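Local coordinates for hypothetical protein SO0799 (Shewanella oneidensis, PDB 1YUD) that is of unknown function but has the cupin beta-barrel fold and may, like other cupins, bind a small molecule in its barrel, at residues G59-F64 / G118-Q123; R66-E71 / F139-L144. All coordinates share one frame; numbering follows the deposited sequence.

Contact 1: G59-F64 / G118-Q123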
ATOM      1  N   GLY A  59      10.773  -4.366  20.334  1.00 61.09           N
ATOM      2  CA  GLY A  59      10.040  -4.833  21.498  1.00 61.49           C
ATOM      3  C   GLY A  59       8.582  -5.129  21.187  1.00 62.32           C
ATOM      4  O   GLY A  59       7.856  -5.722  21.995  1.00 62.05           O
ATOM      5  N   GLU A  60       8.152  -4.722  19.998  1.00 62.67           N
ATOM      6  CA  GLU A  60       6.769  -4.917  19.589  1.00 61.63           C
ATOM      7  C   GLU A  60       6.542  -5.990  18.509  1.00 60.35           C
ATOM      8  O   GLU A  60       7.393  -6.237  17.643  1.00 58.25           O
ATOM      9  CB  GLU A  60       6.192  -3.569  19.114  1.00 62.31           C
ATOM     10  CG  GLU A  60       5.965  -2.534  20.216  1.00 62.61           C
ATOM     11  CD  GLU A  60       4.717  -2.823  21.041  1.00 65.53           C
ATOM     12  OE1 GLU A  60       4.575  -3.972  21.521  1.00 67.44           O
ATOM     13  OE2 GLU A  60       3.875  -1.908  21.217  1.00 64.99           O
ATOM     14  N   VAL A  61       5.387  -6.641  18.605  1.00 58.72           N
ATOM     15  CA  VAL A  61       4.943  -7.641  17.646  1.00 58.26           C
ATOM     16  C   VAL A  61       3.438  -7.422  17.572  1.00 59.06           C
ATOM     17  O   VAL A  61       2.830  -6.934  18.531  1.00 58.93           O
ATOM     18  CB  VAL A  61       5.196  -9.105  18.104  1.00 57.66           C
ATOM     19  CG1 VAL A  61       6.677  -9.351  18.303  1.00 57.44           C
ATOM     20  CG2 VAL A  61       4.396  -9.410  19.352  1.00 57.62           C
ATOM     21  N   SER A  62       2.836  -7.762  16.435  1.00 59.37           N
ATOM     22  CA  SER A  62       1.399  -7.599  16.273  1.00 59.23           C
ATOM     23  C   SER A  62       0.719  -8.878  16.728  1.00 59.49           C
ATOM     24  O   SER A  62       0.721  -9.871  16.013  1.00 60.11           O
ATOM     25  CB  SER A  62       1.058  -7.313  14.814  1.00 58.42           C
ATOM     26  OG  SER A  62      -0.320  -7.019  14.688  1.00 57.65           O
ATOM     27  N   HIS A  63       0.130  -8.850  17.919  1.00 60.44           N
ATOM     28  CA  HIS A  63      -0.518 -10.032  18.481  1.00 61.29           C
ATOM     29  C   HIS A  63      -1.749 -10.562  17.738  1.00 61.02           C
ATOM     30  O   HIS A  63      -2.625  -9.806  17.310  1.00 59.78           O
ATOM     31  CB  HIS A  63      -0.878  -9.783  19.950  1.00 61.97           C
ATOM     32  CG  HIS A  63       0.259  -9.258  20.770  1.00 63.36           C
ATOM     33  ND1 HIS A  63       0.457  -7.912  20.992  1.00 64.95           N
ATOM     34  CD2 HIS A  63       1.270  -9.894  21.404  1.00 64.13           C
ATOM     35  CE1 HIS A  63       1.538  -7.742  21.730  1.00 65.19           C
ATOM     36  NE2 HIS A  63       2.051  -8.929  21.993  1.00 65.89           N
ATOM     37  N   PHE A  64      -1.793 -11.885  17.606  1.00 60.35           N
ATOM     38  CA  PHE A  64      -2.889 -12.561  16.943  1.00 59.79           C
ATOM     39  C   PHE A  64      -4.213 -11.845  17.166  1.00 59.18           C
ATOM     40  O   PHE A  64      -4.571 -11.518  18.300  1.00 59.40           O
ATOM     41  CB  PHE A  64      -2.987 -13.995  17.440  1.00 60.35           C
ATOM     42  CG  PHE A  64      -1.954 -14.906  16.853  1.00 61.79           C
ATOM     43  CD1 PHE A  64      -1.065 -15.597  17.672  1.00 63.38           C
ATOM     44  CD2 PHE A  64      -1.885 -15.100  15.478  1.00 61.62           C
ATOM     45  CE1 PHE A  64      -0.118 -16.476  17.131  1.00 62.00           C
ATOM     46  CE2 PHE A  64      -0.947 -15.970  14.925  1.00 61.30           C
ATOM     47  CZ  PHE A  64      -0.064 -16.659  15.755  1.00 62.56           C
ATOM     48  N   GLY A 118      -0.986 -12.616  12.993  1.00 45.12           N
ATOM     49  CA  GLY A 118      -0.140 -11.691  13.715  1.00 44.36           C
ATOM     50  C   GLY A 118       1.170 -11.568  12.962  1.00 46.02           C
ATOM     51  O   GLY A 118       1.364 -12.229  11.949  1.00 46.87           O
ATOM     52  N   SER A 119       2.084 -10.734  13.436  1.00 46.92           N
ATOM     53  CA  SER A 119       3.346 -10.583  12.741  1.00 47.56           C
ATOM     54  C   SER A 119       4.470 -10.068  13.628  1.00 50.56           C
ATOM     55  O   SER A 119       4.253  -9.301  14.561  1.00 50.22           O
ATOM     56  CB  SER A 119       3.176  -9.643  11.554  1.00 44.42           C
ATOM     57  OG  SER A 119       4.421  -9.405  10.912  1.00 44.29           O
ATOM     58  N   ALA A 120       5.680 -10.501  13.311  1.00 53.93           N
ATOM     59  CA  ALA A 120       6.860 -10.083  14.034  1.00 57.74           C
ATOM     60  C   ALA A 120       7.844  -9.616  12.979  1.00 59.34           C
ATOM     61  O   ALA A 120       7.608  -9.810  11.792  1.00 60.01           O
ATOM     62  CB  ALA A 120       7.437 -11.258  14.820  1.00 58.90           C
HETATM   63  N   MSE A 121       8.932  -8.984  13.395  1.00 62.35           N
HETATM   64  CA  MSE A 121       9.926  -8.548  12.428  1.00 64.80           C
HETATM   65  C   MSE A 121      10.802  -9.772  12.210  1.00 64.25           C
HETATM   66  O   MSE A 121      10.543 -10.818  12.795  1.00 64.20           O
HETATM   67  CB  MSE A 121      10.767  -7.404  12.989  1.00 68.09           C
HETATM   68  CG  MSE A 121       9.975  -6.219  13.499  1.00 72.69           C
HETATM   69 SE   MSE A 121      11.127  -4.665  13.607  1.00 84.50          SE
HETATM   70  CE  MSE A 121      12.236  -5.210  15.101  1.00 80.27           C
ATOM     71  N   ASN A 122      11.830  -9.651  11.380  1.00 63.93           N
ATOM     72  CA  ASN A 122      12.731 -10.776  11.140  1.00 65.05           C
ATOM     73  C   ASN A 122      14.115 -10.512  11.743  1.00 66.44           C
ATOM     74  O   ASN A 122      14.856 -11.443  12.063  1.00 65.50           O
ATOM     75  CB  ASN A 122      12.837 -11.062   9.633  1.00 62.90           C
ATOM     76  CG  ASN A 122      11.731 -11.996   9.131  1.00 60.34           C
ATOM     77  OD1 ASN A 122      11.288 -11.889   7.991  1.00 58.90           O
ATOM     78  ND2 ASN A 122      11.304 -12.925   9.976  1.00 57.48           N
ATOM     79  N   GLN A 123      14.443  -9.230  11.893  1.00 69.08           N
ATOM     80  CA  GLN A 123      15.708  -8.776  12.468  1.00 70.62           C
ATOM     81  C   GLN A 123      15.385  -7.621  13.405  1.00 71.87           C
ATOM     82  O   GLN A 123      14.301  -7.043  13.317  1.00 72.37           O
ATOM     83  CB  GLN A 123      16.657  -8.267  11.377  1.00 70.91           C
ATOM     84  CG  GLN A 123      17.273  -9.342  10.488  1.00 73.40           C
ATOM     85  CD  GLN A 123      18.164 -10.312  11.253  1.00 73.89           C
ATOM     86  OE1 GLN A 123      17.678 -11.127  12.041  1.00 74.07           O
ATOM     87  NE2 GLN A 123      19.477 -10.224  11.027  1.00 72.86           N
TER
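Val61 sets its CG1 methyl against the methyl of Ala120, with Val61 CG1 4.0 Å from Ala120 CB, at one end of an antiparallel strand pair in the cupin beta-barrel. The strands are 62-66, outermost within this chain in its five-stranded sheet, and 116-121, its neighbour. The valine torsion places CG1 beside its own backbone N and anti to the carbonyl carbon (chi1 -61°), and this branch is the one that meets the alanine.

Ser62 and Ser119 form a hydrogen-bonded antiparallel pair. Ser62 N donates to Ser119 O at 2.8 Å with an N-H...O angle of 162°, and Ser119 N returns a bond to Ser62 O at 3.0 Å. The two serine side chains share the face of the sheet opposite Val61 and Ala120, but their hydroxyls are engaged by other strands and loops: Ser119 OG hydrogen-bonds to Thr82 O on strand 81-86, and Ser62 OG makes a weak bond to Glu28 OE1.

The axes of the short segments 62-64 and 118-121 meet at 145°, short of fully antiparallel. Gly118 lies beside the carbonyl of Ser62 and the backbone N of Phe64, at a position where a side chain would point toward the neighbouring strand. His63 points away from strand 116-121 and is anchored through ND1 to Glu28 O, while one face of its imidazole lies over the carbonyl oxygen of Val61. The Phe64 ring packs on Ile86 and Leu164, and it bends back until its CD2 is 3.6 Å from Gly118 N, approaching obliquely.

Contact 2: R66-E71 / F139-L144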
ATOM      1  N   ARG A  66      -8.247 -11.108  14.702  1.00 54.72           N
ATOM      2  CA  ARG A  66      -8.987 -11.451  13.501  1.00 56.76           C
ATOM      3  C   ARG A  66      -9.816 -10.301  12.939  1.00 56.94           C
ATOM      4  O   ARG A  66     -10.436  -9.540  13.680  1.00 57.28           O
ATOM      5  CB  ARG A  66      -9.897 -12.638  13.785  1.00 58.87           C
ATOM      6  CG  ARG A  66     -10.728 -13.078  12.614  1.00 60.29           C
ATOM      7  CD  ARG A  66     -11.893 -13.906  13.105  1.00 63.80           C
ATOM      8  NE  ARG A  66     -11.465 -15.090  13.844  1.00 65.04           N
ATOM      9  CZ  ARG A  66     -12.297 -15.900  14.489  1.00 66.27           C
ATOM     10  NH1 ARG A  66     -13.601 -15.654  14.495  1.00 66.49           N
ATOM     11  NH2 ARG A  66     -11.827 -16.968  15.115  1.00 67.22           N
ATOM     12  N   LEU A  67      -9.819 -10.183  11.616  1.00 56.95           N
ATOM     13  CA  LEU A  67     -10.566  -9.134  10.934  1.00 55.85           C
ATOM     14  C   LEU A  67     -11.770  -9.693  10.189  1.00 54.10           C
ATOM     15  O   LEU A  67     -11.850 -10.888   9.916  1.00 54.01           O
ATOM     16  CB  LEU A  67      -9.657  -8.396   9.949  1.00 55.70           C
ATOM     17  CG  LEU A  67      -8.786  -7.261  10.493  1.00 55.83           C
ATOM     18  CD1 LEU A  67      -8.412  -7.516  11.942  1.00 53.80           C
ATOM     19  CD2 LEU A  67      -7.549  -7.121   9.608  1.00 54.94           C
ATOM     20  N   THR A  68     -12.701  -8.805   9.865  1.00 52.20           N
ATOM     21  CA  THR A  68     -13.919  -9.158   9.153  1.00 48.40           C
ATOM     22  C   THR A  68     -13.696  -8.933   7.672  1.00 45.85           C
ATOM     23  O   THR A  68     -14.416  -9.458   6.836  1.00 46.44           O
ATOM     24  CB  THR A  68     -15.087  -8.276   9.624  1.00 48.61           C
ATOM     25  OG1 THR A  68     -15.509  -8.706  10.923  1.00 49.61           O
ATOM     26  CG2 THR A  68     -16.248  -8.343   8.658  1.00 50.35           C
ATOM     27  N   ALA A  69     -12.679  -8.152   7.347  1.00 43.78           N
ATOM     28  CA  ALA A  69     -12.391  -7.851   5.962  1.00 42.65           C
ATOM     29  C   ALA A  69     -10.940  -8.156   5.614  1.00 43.26           C
ATOM     30  O   ALA A  69     -10.105  -8.356   6.492  1.00 45.11           O
ATOM     31  CB  ALA A  69     -12.711  -6.389   5.677  1.00 39.93           C
ATOM     32  N   ASP A  70     -10.647  -8.218   4.327  1.00 43.23           N
ATOM     33  CA  ASP A  70      -9.294  -8.480   3.894  1.00 44.03           C
ATOM     34  C   ASP A  70      -8.415  -7.288   4.245  1.00 43.43           C
ATOM     35  O   ASP A  70      -8.906  -6.190   4.527  1.00 42.39           O
ATOM     36  CB  ASP A  70      -9.261  -8.708   2.380  1.00 47.18           C
ATOM     37  CG  ASP A  70      -9.841 -10.042   1.978  1.00 48.00           C
ATOM     38  OD1 ASP A  70      -9.964 -10.279   0.758  1.00 49.67           O
ATOM     39  OD2 ASP A  70     -10.160 -10.847   2.879  1.00 49.08           O
ATOM     40  N   GLU A  71      -7.108  -7.494   4.214  1.00 41.79           N
ATOM     41  CA  GLU A  71      -6.214  -6.409   4.521  1.00 42.02           C
ATOM     42  C   GLU A  71      -4.998  -6.507   3.633  1.00 42.02           C
ATOM     43  O   GLU A  71      -4.328  -7.528   3.589  1.00 45.21           O
ATOM     44  CB  GLU A  71      -5.806  -6.468   5.989  1.00 42.50           C
ATOM     45  CG  GLU A  71      -5.180  -5.193   6.510  1.00 46.29           C
ATOM     46  CD  GLU A  71      -4.844  -5.280   7.987  1.00 50.47           C
ATOM     47  OE1 GLU A  71      -3.775  -5.828   8.343  1.00 51.79           O
ATOM     48  OE2 GLU A  71      -5.668  -4.818   8.800  1.00 52.68           O
ATOM     49  N   PHE A 139     -14.156  -0.975  14.514  1.00 73.97           N
ATOM     50  CA  PHE A 139     -13.670  -1.910  15.520  1.00 73.70           C
ATOM     51  C   PHE A 139     -14.581  -3.113  15.745  1.00 74.37           C
ATOM     52  O   PHE A 139     -14.288  -3.983  16.564  1.00 74.24           O
ATOM     53  CB  PHE A 139     -13.384  -1.176  16.824  1.00 70.96           C
ATOM     54  CG  PHE A 139     -11.973  -0.688  16.920  1.00 69.32           C
ATOM     55  CD1 PHE A 139     -10.955  -1.548  17.325  1.00 68.82           C
ATOM     56  CD2 PHE A 139     -11.646   0.616  16.558  1.00 67.79           C
ATOM     57  CE1 PHE A 139      -9.625  -1.115  17.371  1.00 68.73           C
ATOM     58  CE2 PHE A 139     -10.324   1.058  16.597  1.00 67.09           C
ATOM     59  CZ  PHE A 139      -9.311   0.190  17.005  1.00 67.74           C
ATOM     60  N   ASP A 140     -15.679  -3.164  14.998  1.00 75.45           N
ATOM     61  CA  ASP A 140     -16.613  -4.277  15.092  1.00 76.21           C
ATOM     62  C   ASP A 140     -16.009  -5.401  14.267  1.00 76.24           C
ATOM     63  O   ASP A 140     -16.292  -6.577  14.500  1.00 76.37           O
ATOM     64  CB  ASP A 140     -17.964  -3.907  14.484  1.00 77.55           C
ATOM     65  CG  ASP A 140     -18.449  -2.552  14.922  1.00 78.53           C
ATOM     66  OD1 ASP A 140     -17.746  -1.557  14.649  1.00 79.70           O
ATOM     67  OD2 ASP A 140     -19.538  -2.475  15.529  1.00 79.29           O
ATOM     68  N   ASP A 141     -15.185  -5.020  13.290  1.00 75.50           N
ATOM     69  CA  ASP A 141     -14.530  -5.973  12.405  1.00 75.15           C
ATOM     70  C   ASP A 141     -13.193  -6.432  12.976  1.00 74.63           C
ATOM     71  O   ASP A 141     -12.408  -7.094  12.292  1.00 75.29           O
ATOM     72  CB  ASP A 141     -14.293  -5.345  11.030  1.00 75.89           C
ATOM     73  CG  ASP A 141     -15.552  -4.756  10.435  1.00 77.26           C
ATOM     74  OD1 ASP A 141     -16.599  -5.439  10.462  1.00 78.66           O
ATOM     75  OD2 ASP A 141     -15.492  -3.613   9.937  1.00 77.01           O
ATOM     76  N   PHE A 142     -12.945  -6.085  14.233  1.00 72.85           N
ATOM     77  CA  PHE A 142     -11.702  -6.446  14.897  1.00 71.79           C
ATOM     78  C   PHE A 142     -11.971  -7.467  16.001  1.00 71.78           C
ATOM     79  O   PHE A 142     -13.118  -7.672  16.396  1.00 71.34           O
ATOM     80  CB  PHE A 142     -11.070  -5.182  15.493  1.00 72.23           C
ATOM     81  CG  PHE A 142      -9.742  -5.412  16.152  1.00 71.38           C
ATOM     82  CD1 PHE A 142      -8.583  -5.486  15.399  1.00 70.64           C
ATOM     83  CD2 PHE A 142      -9.657  -5.572  17.530  1.00 71.62           C
ATOM     84  CE1 PHE A 142      -7.355  -5.717  16.002  1.00 70.87           C
ATOM     85  CE2 PHE A 142      -8.436  -5.805  18.146  1.00 71.20           C
ATOM     86  CZ  PHE A 142      -7.283  -5.877  17.378  1.00 71.76           C
ATOM     87  N   GLU A 143     -10.910  -8.110  16.485  1.00 71.79           N
ATOM     88  CA  GLU A 143     -11.023  -9.082  17.571  1.00 72.23           C
ATOM     89  C   GLU A 143      -9.657  -9.593  18.020  1.00 71.92           C
ATOM     90  O   GLU A 143      -9.021 -10.384  17.323  1.00 72.45           O
ATOM     91  CB  GLU A 143     -11.908 -10.262  17.164  1.00 72.20           C
ATOM     92  CG  GLU A 143     -12.235 -11.181  18.332  1.00 74.53           C
ATOM     93  CD  GLU A 143     -13.354 -12.160  18.027  1.00 76.06           C
ATOM     94  OE1 GLU A 143     -13.793 -12.866  18.965  1.00 75.38           O
ATOM     95  OE2 GLU A 143     -13.792 -12.222  16.855  1.00 77.11           O
ATOM     96  N   LEU A 144      -9.212  -9.132  19.185  1.00 70.83           N
ATOM     97  CA  LEU A 144      -7.919  -9.534  19.734  1.00 70.44           C
ATOM     98  C   LEU A 144      -8.123 -10.815  20.550  1.00 70.49           C
ATOM     99  O   LEU A 144      -9.198 -11.019  21.106  1.00 70.52           O
ATOM    100  CB  LEU A 144      -7.367  -8.403  20.608  1.00 69.90           C
ATOM    101  CG  LEU A 144      -5.867  -8.369  20.918  1.00 69.50           C
ATOM    102  CD1 LEU A 144      -5.080  -8.418  19.622  1.00 69.09           C
ATOM    103  CD2 LEU A 144      -5.520  -7.107  21.706  1.00 67.53           C
TER
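Asp141 crosses Thr68 where two irregular loops of the cupin barrel meet: residues 139-144, on the way from strand 126-133 to helix 147-152, and residues 66-71, between strand 62-66 and strand 71-76. The crossing is oblique, and the carboxylate of Asp141 lies against CB and the CG2 methyl of Thr68. That carboxylate is held from outside the two loops, OD2 by a hydrogen bond with Thr138 OG1 and OD1 by a salt bridge with Arg46 NH2. The backbone oxygen of Asp141 takes a weak, bent hydrogen bond from Thr68 N at 3.0 Å, and the same oxygen also faces Leu67 CA in a CA-H...O contact.

At Phe142 the roles reverse: its CA-H points to Arg66 O, with Phe142 CA 3.6 Å from that oxygen. CB points away from 66-71; with CG anti to the backbone N (chi1 -177°) the ring meets that of His65, and Phe142 CD1 comes obliquely to Leu67 CD1 at 4.0 Å.

Glu143 supplies the stronger of the two backbone bonds, its O accepting from Arg66 N at 2.8 Å with an N-H...O angle of 156°. The two side chains then lie side by side and point the same way, Glu143 extended, Arg66 bent at chi3. Their planes are turned 61° apart, and no N-H is aimed at the carboxylate. Arg66 NH1 and Glu143 OE2 remain 4.2 Å apart, probably a weak attraction of opposite charges, beyond salt-bridge range.

In the fold
Contacts 1 and 2 lie on opposite sides of the chain's centre, their own centres about 18 Å apart, yet strand 62-66 runs from one into the other. Near its start, Ser62 is hydrogen-bonded to Ser119 of strand 116-121, and the chain then passes directly into the loop that meets 139-144. The two contacts touch through Leu144, whose CD1 packs 3.4 Å from Phe64 O. Glu28 is a common neighbour: hydrogen-bonded to His63, weakly to Ser62, and touched by Phe142. The four segments alternate along the chain. Contact 1 pairs two strands of one sheet, and contact 2 joins the loop after one of them to the loop after strand 126-133 of the other sheet.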